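Lasso peptide isopeptidase AtxE2 (Asticcacaulis excentricus, PDB 5TXE) hydrolyses the isopeptide bond of the lasso peptides astexin-2 and astexin-3, opening the threaded peptides into linear chains. Local coordinates at residues Pro258-Ser269 / Thr305-Leu316; Leu351-Ile362 / Arg372-Thr380. The protein carries 1 engineered substitution. One frame throughout, in Å; residues are numbered along the deposited sequence.

In the fold
Both contacts belong to a run of four-stranded antiparallel sheets, consistent with successive blades of the beta-propeller that accompanies the hydrolase domain in the prolyl oligopeptidase family. Contact 1 spans two neighbouring sheets, packing 258-269 against 305-316; contact 2 lies within the next sheet along, between 351-362 and 372-380. Their centres are about 16 Å apart. They meet where the first strands of two sheets run beside each other: Arg-356 NH2 lies 3.1 Å from Gly-309 O, and Trp-308 CZ2 lies 3.4 Å from Cys-354 O. Both contacts lie away from the nucleophile position, Ala-527 in this engineered variant, and from the rest of the active site.

Contact 1: Pro258-Ser269 / Thr305-Leu316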
loop_
_atom_site.group_PDB
_atom_site.type_symbol
_atom_site.label_atom_id
_atom_site.label_comp_id
_atom_site.label_asym_id
_atom_site.label_seq_id
_atom_site.Cartn_x
_atom_site.Cartn_y
_atom_site.Cartn_z
ATOM N N PRO A 258 -3.980 -18.362 6.289
ATOM C CA PRO A 258 -3.623 -18.732 4.906
ATOM C C PRO A 258 -2.305 -19.541 4.809
ATOM O O PRO A 258 -1.936 -19.998 3.724
ATOM C CB PRO A 258 -3.447 -17.366 4.243
ATOM C CG PRO A 258 -2.849 -16.537 5.361
ATOM C CD PRO A 258 -3.570 -16.977 6.618
ATOM N N LEU A 259 -1.594 -19.675 5.924
ATOM C CA LEU A 259 -0.358 -20.465 5.986
ATOM C C LEU A 259 -0.546 -21.857 6.661
ATOM O O LEU A 259 0.422 -22.466 7.151
ATOM C CB LEU A 259 0.713 -19.633 6.706
ATOM C CG LEU A 259 1.256 -18.456 5.863
ATOM C CD1 LEU A 259 2.498 -17.850 6.521
ATOM C CD2 LEU A 259 1.625 -18.886 4.445
ATOM N N ARG A 260 -1.795 -22.337 6.672
ATOM C CA ARG A 260 -2.181 -23.631 7.234
ATOM C C ARG A 260 -3.219 -24.269 6.297
ATOM O O ARG A 260 -4.091 -23.609 5.773
ATOM C CB ARG A 260 -2.800 -23.416 8.606
ATOM C CG ARG A 260 -2.403 -24.381 9.716
ATOM C CD ARG A 260 -3.520 -24.516 10.745
ATOM N NE ARG A 260 -4.699 -25.227 10.181
ATOM C CZ ARG A 260 -5.329 -26.278 10.720
ATOM N NH1 ARG A 260 -4.948 -26.804 11.883
ATOM N NH2 ARG A 260 -6.368 -26.805 10.082
ATOM N N ALA A 261 -3.098 -25.551 6.043
ATOM C CA ALA A 261 -4.097 -26.296 5.284
ATOM C C ALA A 261 -4.189 -27.751 5.765
ATOM O O ALA A 261 -3.222 -28.306 6.320
ATOM C CB ALA A 261 -3.737 -26.313 3.822
ATOM N N MET A 262 -5.331 -28.380 5.493
ATOM C CA MET A 262 -5.496 -29.796 5.777
ATOM C C MET A 262 -5.762 -30.534 4.466
ATOM O O MET A 262 -6.427 -30.015 3.584
ATOM C CB MET A 262 -6.611 -30.036 6.800
ATOM C CG MET A 262 -6.194 -29.896 8.256
ATOM S SD MET A 262 -7.142 -31.136 9.155
ATOM C CE MET A 262 -8.176 -30.096 10.209
ATOM N N VAL A 263 -5.146 -31.703 4.312
ATOM C CA VAL A 263 -5.507 -32.652 3.263
ATOM C C VAL A 263 -5.586 -34.051 3.929
ATOM O O VAL A 263 -4.566 -34.584 4.368
ATOM C CB VAL A 263 -4.456 -32.676 2.149
ATOM C CG1 VAL A 263 -4.963 -33.479 0.984
ATOM C CG2 VAL A 263 -4.086 -31.267 1.704
ATOM N N GLY A 264 -6.787 -34.610 4.067
ATOM C CA GLY A 264 -6.967 -35.858 4.799
ATOM C C GLY A 264 -6.645 -35.638 6.270
ATOM O O GLY A 264 -7.128 -34.679 6.888
ATOM N N ARG A 265 -5.787 -36.509 6.811
ATOM C CA ARG A 265 -5.316 -36.433 8.209
ATOM C C ARG A 265 -4.083 -35.506 8.365
ATOM O O ARG A 265 -3.657 -35.189 9.494
ATOM C CB ARG A 265 -4.981 -37.840 8.763
ATOM C CG ARG A 265 -6.186 -38.754 8.988
ATOM C CD ARG A 265 -5.867 -40.234 9.387
ATOM N NE ARG A 265 -4.738 -40.434 10.327
ATOM C CZ ARG A 265 -4.724 -40.112 11.636
ATOM N NH1 ARG A 265 -5.778 -39.523 12.233
ATOM N NH2 ARG A 265 -3.619 -40.352 12.355
ATOM N N THR A 266 -3.522 -35.064 7.238
ATOM C CA THR A 266 -2.283 -34.279 7.220
ATOM C C THR A 266 -2.525 -32.759 7.335
ATOM O O THR A 266 -3.290 -32.166 6.590
ATOM C CB THR A 266 -1.551 -34.568 5.948
ATOM O OG1 THR A 266 -1.441 -35.978 5.841
ATOM C CG2 THR A 266 -0.159 -33.936 5.964
ATOM N N THR A 267 -1.879 -32.157 8.320
ATOM C CA THR A 267 -1.908 -30.730 8.532
ATOM C C THR A 267 -0.585 -30.148 8.006
ATOM O O THR A 267 0.528 -30.550 8.385
ATOM C CB THR A 267 -2.112 -30.412 10.016
ATOM O OG1 THR A 267 -3.459 -30.747 10.346
ATOM C CG2 THR A 267 -1.919 -28.951 10.317
ATOM N N PHE A 268 -0.734 -29.227 7.084
ATOM C CA PHE A 268 0.397 -28.494 6.559
ATOM C C PHE A 268 0.504 -27.146 7.215
ATOM O O PHE A 268 -0.498 -26.494 7.468
ATOM C CB PHE A 268 0.257 -28.355 5.098
ATOM C CG PHE A 268 0.322 -29.650 4.379
ATOM C CD1 PHE A 268 1.540 -30.271 4.157
ATOM C CD2 PHE A 268 -0.800 -30.246 3.932
ATOM C CE1 PHE A 268 1.631 -31.470 3.465
ATOM C CE2 PHE A 268 -0.732 -31.447 3.264
ATOM C CZ PHE A 268 0.488 -32.062 3.027
ATOM N N SER A 269 1.721 -26.774 7.585
ATOM C CA SER A 269 1.964 -25.479 8.135
ATOM C C SER A 269 3.400 -25.076 7.781
ATOM O O SER A 269 4.027 -25.714 6.953
ATOM C CB SER A 269 1.724 -25.497 9.619
ATOM O OG SER A 269 2.682 -26.312 10.238
ATOM N N THR A 305 3.994 -17.943 0.981
ATOM C CA THR A 305 3.084 -16.835 1.370
ATOM C C THR A 305 1.598 -17.202 1.397
ATOM O O THR A 305 0.785 -16.462 1.909
ATOM C CB THR A 305 3.295 -15.639 0.457
ATOM O OG1 THR A 305 3.255 -16.095 -0.897
ATOM C CG2 THR A 305 4.654 -15.005 0.749
ATOM N N ARG A 306 1.248 -18.334 0.821
ATOM C CA ARG A 306 -0.133 -18.736 0.776
ATOM C C ARG A 306 -0.188 -20.203 0.401
ATOM O O ARG A 306 0.471 -20.612 -0.545
ATOM C CB ARG A 306 -0.895 -17.926 -0.303
ATOM C CG ARG A 306 -2.243 -17.403 0.145
ATOM C CD ARG A 306 -3.178 -18.501 0.617
ATOM N NE ARG A 306 -4.533 -18.010 0.839
ATOM C CZ ARG A 306 -5.537 -18.734 1.370
ATOM N NH1 ARG A 306 -5.366 -20.011 1.740
ATOM N NH2 ARG A 306 -6.749 -18.182 1.528
ATOM N N MET A 307 -1.025 -20.977 1.083
ATOM C CA MET A 307 -1.261 -22.377 0.648
ATOM C C MET A 307 -2.754 -22.789 0.622
ATOM O O MET A 307 -3.571 -22.223 1.327
ATOM C CB MET A 307 -0.482 -23.286 1.574
ATOM C CG MET A 307 -1.053 -23.382 2.975
ATOM S SD MET A 307 -0.210 -24.601 4.007
ATOM C CE MET A 307 1.444 -23.938 4.110
ATOM N N TRP A 308 -3.083 -23.802 -0.166
ATOM C CA TRP A 308 -4.453 -24.325 -0.283
ATOM C C TRP A 308 -4.458 -25.839 -0.397
ATOM O O TRP A 308 -3.728 -26.403 -1.254
ATOM C CB TRP A 308 -5.088 -23.853 -1.587
ATOM C CG TRP A 308 -5.330 -22.379 -1.713
ATOM C CD1 TRP A 308 -6.467 -21.718 -1.387
ATOM C CD2 TRP A 308 -4.423 -21.404 -2.225
ATOM N NE1 TRP A 308 -6.321 -20.389 -1.644
ATOM C CE2 TRP A 308 -5.073 -20.176 -2.171
ATOM C CE3 TRP A 308 -3.110 -21.456 -2.701
ATOM C CZ2 TRP A 308 -4.464 -18.997 -2.574
ATOM C CZ3 TRP A 308 -2.514 -20.289 -3.129
ATOM C CH2 TRP A 308 -3.194 -19.068 -3.057
ATOM N N GLY A 309 -5.236 -26.490 0.477
ATOM C CA GLY A 309 -5.362 -27.951 0.464
ATOM C C GLY A 309 -6.526 -28.403 -0.400
ATOM O O GLY A 309 -7.571 -27.809 -0.368
ATOM N N ASP A 310 -6.365 -29.488 -1.133
ATOM C CA ASP A 310 -7.440 -30.029 -1.982
ATOM C C ASP A 310 -7.570 -31.522 -1.712
ATOM O O ASP A 310 -6.746 -32.290 -2.222
ATOM C CB ASP A 310 -7.075 -29.781 -3.460
ATOM C CG ASP A 310 -8.131 -30.306 -4.467
ATOM O OD1 ASP A 310 -9.125 -30.950 -4.039
ATOM O OD2 ASP A 310 -7.937 -30.024 -5.696
ATOM N N GLU A 311 -8.597 -31.920 -0.951
ATOM C CA GLU A 311 -8.816 -33.338 -0.572
ATOM C C GLU A 311 -9.089 -34.263 -1.759
ATOM O O GLU A 311 -8.496 -35.336 -1.878
ATOM C CB GLU A 311 -9.959 -33.463 0.475
ATOM C CG GLU A 311 -9.617 -34.335 1.688
ATOM C CD GLU A 311 -9.998 -33.664 2.997
ATOM O OE1 GLU A 311 -9.389 -32.600 3.296
ATOM O OE2 GLU A 311 -10.882 -34.196 3.728
ATOM N N THR A 312 -9.922 -33.796 -2.674
ATOM C CA THR A 312 -10.282 -34.551 -3.859
ATOM C C THR A 312 -9.058 -34.937 -4.695
ATOM O O THR A 312 -8.893 -36.099 -5.092
ATOM C CB THR A 312 -11.259 -33.716 -4.700
ATOM O OG1 THR A 312 -12.357 -33.369 -3.867
ATOM C CG2 THR A 312 -11.778 -34.455 -5.916
ATOM N N ALA A 313 -8.198 -33.967 -4.986
ATOM C CA ALA A 313 -7.031 -34.237 -5.814
ATOM C C ALA A 313 -5.902 -34.768 -4.938
ATOM O O ALA A 313 -4.893 -35.259 -5.455
ATOM C CB ALA A 313 -6.588 -32.973 -6.533
ATOM N N ASN A 314 -6.068 -34.638 -3.626
ATOM C CA ASN A 314 -5.050 -35.012 -2.662
ATOM C C ASN A 314 -3.739 -34.263 -2.960
ATOM O O ASN A 314 -2.697 -34.882 -3.211
ATOM C CB ASN A 314 -4.874 -36.536 -2.681
ATOM C CG ASN A 314 -3.915 -37.021 -1.639
ATOM O OD1 ASN A 314 -4.024 -36.681 -0.449
ATOM N ND2 ASN A 314 -2.961 -37.842 -2.073
ATOM N N VAL A 315 -3.813 -32.928 -3.018
ATOM C CA VAL A 315 -2.621 -32.107 -3.266
ATOM C C VAL A 315 -2.665 -30.843 -2.452
ATOM O O VAL A 315 -3.720 -30.438 -1.982
ATOM C CB VAL A 315 -2.380 -31.748 -4.762
ATOM C CG1 VAL A 315 -2.442 -32.970 -5.665
ATOM C CG2 VAL A 315 -3.381 -30.766 -5.257
ATOM N N LEU A 316 -1.481 -30.281 -2.223
ATOM C CA LEU A 316 -1.332 -28.973 -1.657
ATOM C C LEU A 316 -0.832 -28.049 -2.761
ATOM O O LEU A 316 0.022 -28.449 -3.569
ATOM C CB LEU A 316 -0.310 -29.019 -0.546
ATOM C CG LEU A 316 -0.133 -27.726 0.208
ATOM C CD1 LEU A 316 -1.321 -27.442 1.115
ATOM C CD2 LEU A 316 1.156 -27.757 0.983
HETATM O O HOH W 1 -5.275 -22.880 3.422
#
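Met-307 O is gripped twice: Arg-306 NH1 donates to it over 2.9 Å, and a water 2.8 Å away donates both to it and to Arg-260 O, bridging the two segments. Next along, Met-307 N makes a direct 3.0 Å hydrogen bond to Pro-258 O. The Arg-306 guanidinium is sandwiched, with Pro-258 CB over one face, 3.6 Å from NE, and the Trp-308 indole nitrogen over the other.

Between these polar points the packing is apolar. Met-307 SD passes Ala-261 CB and Phe-268 CB, and the bend at the last torsion (chi3 63°) carries CE to within 3.5 Å of Leu-259 O. Leu-316 CD2 sits over a face of the Phe-268 ring, 4.2 Å from its centroid, a CH-pi contact, while CD1 meets Ala-261 CB. Gly-309 lets Val-263 CG2 come in over its CA. At the far end Gly-264 N bonds only weakly to Glu-311 OE1.

The axes of strands 261-263 and 305-310 run 24° from parallel and come no closer than 5.8 Å, wider than the spacing of a regular ladder; two blade-like sheets are therefore joined by side chains, one direct backbone-to-backbone bond and a bridging water.

Contact 2: Leu351-Ile362 / Arg372-Thr380; sequences LQGCERQAKRLI and RRLVTLNLT
Backbone hydrogen bonds set the register between 360-362 and 373-378, which run antiparallel. Leu-361 and Leu-377 form a hydrogen-bonded pair: Leu-377 N reaches Leu-361 O at 2.8 Å, and Leu-361 N returns to Leu-377 O at 3.0 Å. Beyond the strand, Leu-379 N continues the series to Lys-359 O at 2.9 Å. The flanking non-hydrogen-bonded pairs, Arg-360 with Asn-378 and Ile-362 with Thr-376, are accompanied by CA-H...O contacts, such as Thr-376 CA to Leu-361 O at 3.3 Å.

Apolar packing gathers on the face that carries Leu-361 and Leu-377. The Leu-351 and Leu-377 side chains cross at about a right angle, CD1 of the first 3.6 Å from CD2 of the second. With CG anti to its carbonyl carbon (chi1 -66°), Leu-379 fits against the turn: CD2 faces Leu-361 CB, and CD1 lies 3.9 Å from Arg-356 CD. On the other face Thr-376 CG2 lies alongside Ile-362 CG1 and touches Arg-360 NH2.

Polar side chains mostly fix the ends. Arg-356 NH1 donates in plane to a lone pair of Ala-358 O at 2.9 Å, and Asn-378 OD1 accepts from Thr-380 N in an Asx turn. At the opposite end the Gln-352 amide and Arg-372 guanidinium stand 87° apart without bonding to each other; Gln-352 NE2 and Arg-372 NE share Glu-366 OE2, and Arg-372 NH1 also donates to Ile-49 O and Thr-51 O.

The hairpin closed by the type II' turn Gln-357 to Arg-360, cross-linked by the Cys-354 to Cys-363 disulfide and continued by strand 373-378, gives three strands of a four-stranded up-and-down meander, completed by 384-388, as in a beta-propeller blade.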
loop_
_atom_site.group_PDB
_atom_site.type_symbol
_atom_site.label_atom_id
_atom_site.label_comp_id
_atom_site.label_asym_id
_atom_site.label_seq_id
_atom_site.Cartn_x
_atom_site.Cartn_y
_atom_site.Cartn_z
ATOM N N LEU A 351 -0.237 -12.017 -7.623
ATOM C CA LEU A 351 -1.542 -12.658 -7.535
ATOM C C LEU A 351 -2.061 -12.385 -6.160
ATOM O O LEU A 351 -1.392 -12.677 -5.184
ATOM C CB LEU A 351 -1.448 -14.160 -7.700
ATOM C CG LEU A 351 -0.979 -14.688 -9.018
ATOM C CD1 LEU A 351 -0.889 -16.206 -8.890
ATOM C CD2 LEU A 351 -1.928 -14.315 -10.129
ATOM N N GLN A 352 -3.269 -11.846 -6.080
ATOM C CA GLN A 352 -3.790 -11.328 -4.846
ATOM C C GLN A 352 -5.154 -11.925 -4.552
ATOM O O GLN A 352 -5.997 -12.045 -5.446
ATOM C CB GLN A 352 -3.923 -9.806 -5.012
ATOM C CG GLN A 352 -2.598 -9.115 -5.275
ATOM C CD GLN A 352 -2.731 -7.911 -6.188
ATOM O OE1 GLN A 352 -3.540 -7.894 -7.113
ATOM N NE2 GLN A 352 -1.882 -6.933 -5.986
ATOM N N GLY A 353 -5.400 -12.251 -3.302
ATOM C CA GLY A 353 -6.742 -12.641 -2.873
ATOM C C GLY A 353 -7.273 -13.966 -3.399
ATOM O O GLY A 353 -8.491 -14.240 -3.320
ATOM N N CYS A 354 -6.376 -14.770 -3.946
ATOM C CA CYS A 354 -6.756 -15.987 -4.640
ATOM C C CYS A 354 -7.595 -16.914 -3.766
ATOM O O CYS A 354 -7.317 -17.107 -2.585
ATOM C CB CYS A 354 -5.529 -16.761 -5.061
ATOM S SG CYS A 354 -4.370 -15.998 -6.236
ATOM N N GLU A 355 -8.608 -17.500 -4.367
ATOM C CA GLU A 355 -9.432 -18.532 -3.736
ATOM C C GLU A 355 -9.672 -19.693 -4.727
ATOM O O GLU A 355 -9.720 -19.489 -5.984
ATOM C CB GLU A 355 -10.771 -17.953 -3.304
ATOM C CG GLU A 355 -10.668 -17.006 -2.099
ATOM C CD GLU A 355 -12.041 -16.645 -1.510
ATOM O OE1 GLU A 355 -13.088 -16.983 -2.110
ATOM O OE2 GLU A 355 -12.086 -15.993 -0.450
ATOM N N ARG A 356 -9.793 -20.919 -4.191
ATOM C CA ARG A 356 -9.865 -22.111 -5.073
ATOM C C ARG A 356 -11.285 -22.564 -5.320
ATOM O O ARG A 356 -12.094 -22.604 -4.408
ATOM C CB ARG A 356 -9.058 -23.248 -4.463
ATOM C CG ARG A 356 -8.889 -24.491 -5.340
ATOM C CD ARG A 356 -8.008 -25.557 -4.678
ATOM N NE ARG A 356 -8.570 -26.031 -3.423
ATOM C CZ ARG A 356 -9.606 -26.857 -3.341
ATOM N NH1 ARG A 356 -10.149 -27.410 -4.439
ATOM N NH2 ARG A 356 -10.069 -27.175 -2.157
ATOM N N GLN A 357 -11.571 -22.855 -6.579
ATOM C CA GLN A 357 -12.759 -23.611 -7.002
ATOM C C GLN A 357 -12.274 -24.850 -7.791
ATOM O O GLN A 357 -11.798 -24.725 -8.937
ATOM C CB GLN A 357 -13.649 -22.779 -7.949
ATOM C CG GLN A 357 -14.738 -23.584 -8.691
ATOM C CD GLN A 357 -14.831 -23.225 -10.165
ATOM O OE1 GLN A 357 -13.864 -23.383 -10.917
ATOM N NE2 GLN A 357 -15.991 -22.751 -10.598
ATOM N N ALA A 358 -12.490 -26.022 -7.205
ATOM C CA ALA A 358 -12.037 -27.289 -7.769
ATOM C C ALA A 358 -10.564 -27.218 -8.176
ATOM O O ALA A 358 -9.711 -27.046 -7.303
ATOM C CB ALA A 358 -12.923 -27.695 -8.941
ATOM N N LYS A 359 -10.276 -27.269 -9.484
ATOM C CA LYS A 359 -8.915 -27.203 -10.000
ATOM C C LYS A 359 -8.548 -25.870 -10.704
ATOM O O LYS A 359 -7.616 -25.785 -11.532
ATOM C CB LYS A 359 -8.675 -28.419 -10.880
ATOM C CG LYS A 359 -8.259 -29.599 -10.028
ATOM C CD LYS A 359 -8.129 -30.848 -10.859
ATOM C CE LYS A 359 -8.155 -32.038 -9.911
ATOM N NZ LYS A 359 -8.219 -33.328 -10.633
ATOM N N ARG A 360 -9.269 -24.814 -10.326
ATOM C CA ARG A 360 -8.833 -23.452 -10.643
ATOM C C ARG A 360 -8.657 -22.579 -9.388
ATOM O O ARG A 360 -9.299 -22.747 -8.350
ATOM C CB ARG A 360 -9.689 -22.776 -11.735
ATOM C CG ARG A 360 -11.068 -23.351 -11.930
ATOM C CD ARG A 360 -11.390 -23.560 -13.405
ATOM N NE ARG A 360 -11.762 -22.327 -14.107
ATOM C CZ ARG A 360 -12.896 -21.650 -13.903
ATOM N NH1 ARG A 360 -13.802 -22.029 -12.997
ATOM N NH2 ARG A 360 -13.117 -20.556 -14.616
ATOM N N LEU A 361 -7.736 -21.646 -9.525
ATOM C CA LEU A 361 -7.581 -20.553 -8.618
ATOM C C LEU A 361 -8.221 -19.342 -9.318
ATOM O O LEU A 361 -7.981 -19.105 -10.493
ATOM C CB LEU A 361 -6.084 -20.331 -8.417
ATOM C CG LEU A 361 -5.574 -20.021 -7.038
ATOM C CD1 LEU A 361 -6.210 -20.911 -5.974
ATOM C CD2 LEU A 361 -4.069 -20.180 -7.031
ATOM N N ILE A 362 -9.050 -18.615 -8.598
ATOM C CA ILE A 362 -9.501 -17.312 -9.057
ATOM C C ILE A 362 -8.774 -16.241 -8.267
ATOM O O ILE A 362 -8.874 -16.213 -7.034
ATOM C CB ILE A 362 -11.002 -17.170 -8.853
ATOM C CG1 ILE A 362 -11.685 -18.119 -9.850
ATOM C CG2 ILE A 362 -11.491 -15.799 -9.276
ATOM C CD1 ILE A 362 -11.990 -19.494 -9.384
ATOM N N ARG A 372 -4.833 -3.968 -12.094
ATOM C CA ARG A 372 -5.448 -5.038 -11.430
ATOM C C ARG A 372 -6.729 -5.540 -12.142
ATOM O O ARG A 372 -7.651 -4.769 -12.470
ATOM C CB ARG A 372 -5.744 -4.653 -9.983
ATOM C CG ARG A 372 -5.795 -5.818 -9.047
ATOM C CD ARG A 372 -5.897 -5.365 -7.594
ATOM N NE ARG A 372 -4.647 -4.753 -7.185
ATOM C CZ ARG A 372 -4.539 -3.899 -6.180
ATOM N NH1 ARG A 372 -5.600 -3.555 -5.456
ATOM N NH2 ARG A 372 -3.360 -3.399 -5.861
ATOM N N ARG A 373 -6.769 -6.858 -12.332
ATOM C CA ARG A 373 -7.890 -7.525 -12.923
ATOM C C ARG A 373 -8.044 -8.889 -12.289
ATOM O O ARG A 373 -7.183 -9.332 -11.502
ATOM C CB ARG A 373 -7.605 -7.696 -14.400
ATOM C CG ARG A 373 -6.407 -8.550 -14.639
ATOM C CD ARG A 373 -6.280 -8.999 -16.062
ATOM N NE ARG A 373 -5.034 -9.714 -16.202
ATOM C CZ ARG A 373 -4.553 -10.256 -17.337
ATOM N NH1 ARG A 373 -5.197 -10.184 -18.500
ATOM N NH2 ARG A 373 -3.384 -10.868 -17.297
ATOM N N LEU A 374 -9.144 -9.540 -12.614
ATOM C CA LEU A 374 -9.352 -10.919 -12.196
ATOM C C LEU A 374 -8.951 -11.891 -13.316
ATOM O O LEU A 374 -9.178 -11.643 -14.485
ATOM C CB LEU A 374 -10.789 -11.166 -11.821
ATOM C CG LEU A 374 -11.318 -10.858 -10.419
ATOM C CD1 LEU A 374 -10.424 -9.970 -9.605
ATOM C CD2 LEU A 374 -12.723 -10.344 -10.501
ATOM N N VAL A 375 -8.445 -13.036 -12.896
ATOM C CA VAL A 375 -7.773 -13.999 -13.719
ATOM C C VAL A 375 -8.098 -15.359 -13.132
ATOM O O VAL A 375 -8.415 -15.454 -11.927
ATOM C CB VAL A 375 -6.299 -13.586 -13.622
ATOM C CG1 VAL A 375 -5.375 -14.566 -12.955
ATOM C CG2 VAL A 375 -5.811 -12.874 -14.846
ATOM N N THR A 376 -8.122 -16.403 -13.978
ATOM C CA THR A 376 -8.175 -17.803 -13.474
ATOM C C THR A 376 -6.895 -18.517 -13.777
ATOM O O THR A 376 -6.305 -18.347 -14.815
ATOM C CB THR A 376 -9.349 -18.663 -14.036
ATOM O OG1 THR A 376 -9.257 -18.712 -15.451
ATOM C CG2 THR A 376 -10.661 -18.077 -13.712
ATOM N N LEU A 377 -6.424 -19.275 -12.828
ATOM C CA LEU A 377 -5.196 -20.001 -13.014
ATOM C C LEU A 377 -5.541 -21.506 -12.983
ATOM O O LEU A 377 -6.103 -22.006 -12.010
ATOM C CB LEU A 377 -4.252 -19.611 -11.902
ATOM C CG LEU A 377 -2.764 -19.556 -12.208
ATOM C CD1 LEU A 377 -2.438 -19.116 -13.613
ATOM C CD2 LEU A 377 -2.110 -18.566 -11.284
ATOM N N ASN A 378 -5.223 -22.222 -14.051
ATOM C CA ASN A 378 -5.436 -23.671 -14.102
ATOM C C ASN A 378 -4.421 -24.417 -13.217
ATOM O O ASN A 378 -3.216 -24.340 -13.423
ATOM C CB ASN A 378 -5.373 -24.114 -15.561
ATOM C CG ASN A 378 -5.662 -25.600 -15.757
ATOM O OD1 ASN A 378 -5.190 -26.471 -15.019
ATOM N ND2 ASN A 378 -6.399 -25.890 -16.800
ATOM N N LEU A 379 -4.915 -25.142 -12.222
ATOM C CA LEU A 379 -4.029 -25.774 -11.253
ATOM C C LEU A 379 -3.381 -27.115 -11.710
ATOM O O LEU A 379 -2.718 -27.796 -10.910
ATOM C CB LEU A 379 -4.783 -25.988 -9.936
ATOM C CG LEU A 379 -5.180 -24.693 -9.239
ATOM C CD1 LEU A 379 -5.914 -25.004 -7.941
ATOM C CD2 LEU A 379 -3.949 -23.843 -8.978
ATOM N N THR A 380 -3.597 -27.490 -12.966
ATOM C CA THR A 380 -2.998 -28.672 -13.543
ATOM C C THR A 380 -1.904 -28.222 -14.485
ATOM O O THR A 380 -0.740 -28.555 -14.282
ATOM C CB THR A 380 -4.036 -29.494 -14.321
ATOM O OG1 THR A 380 -5.086 -29.918 -13.426
ATOM C CG2 THR A 380 -3.348 -30.715 -14.964
#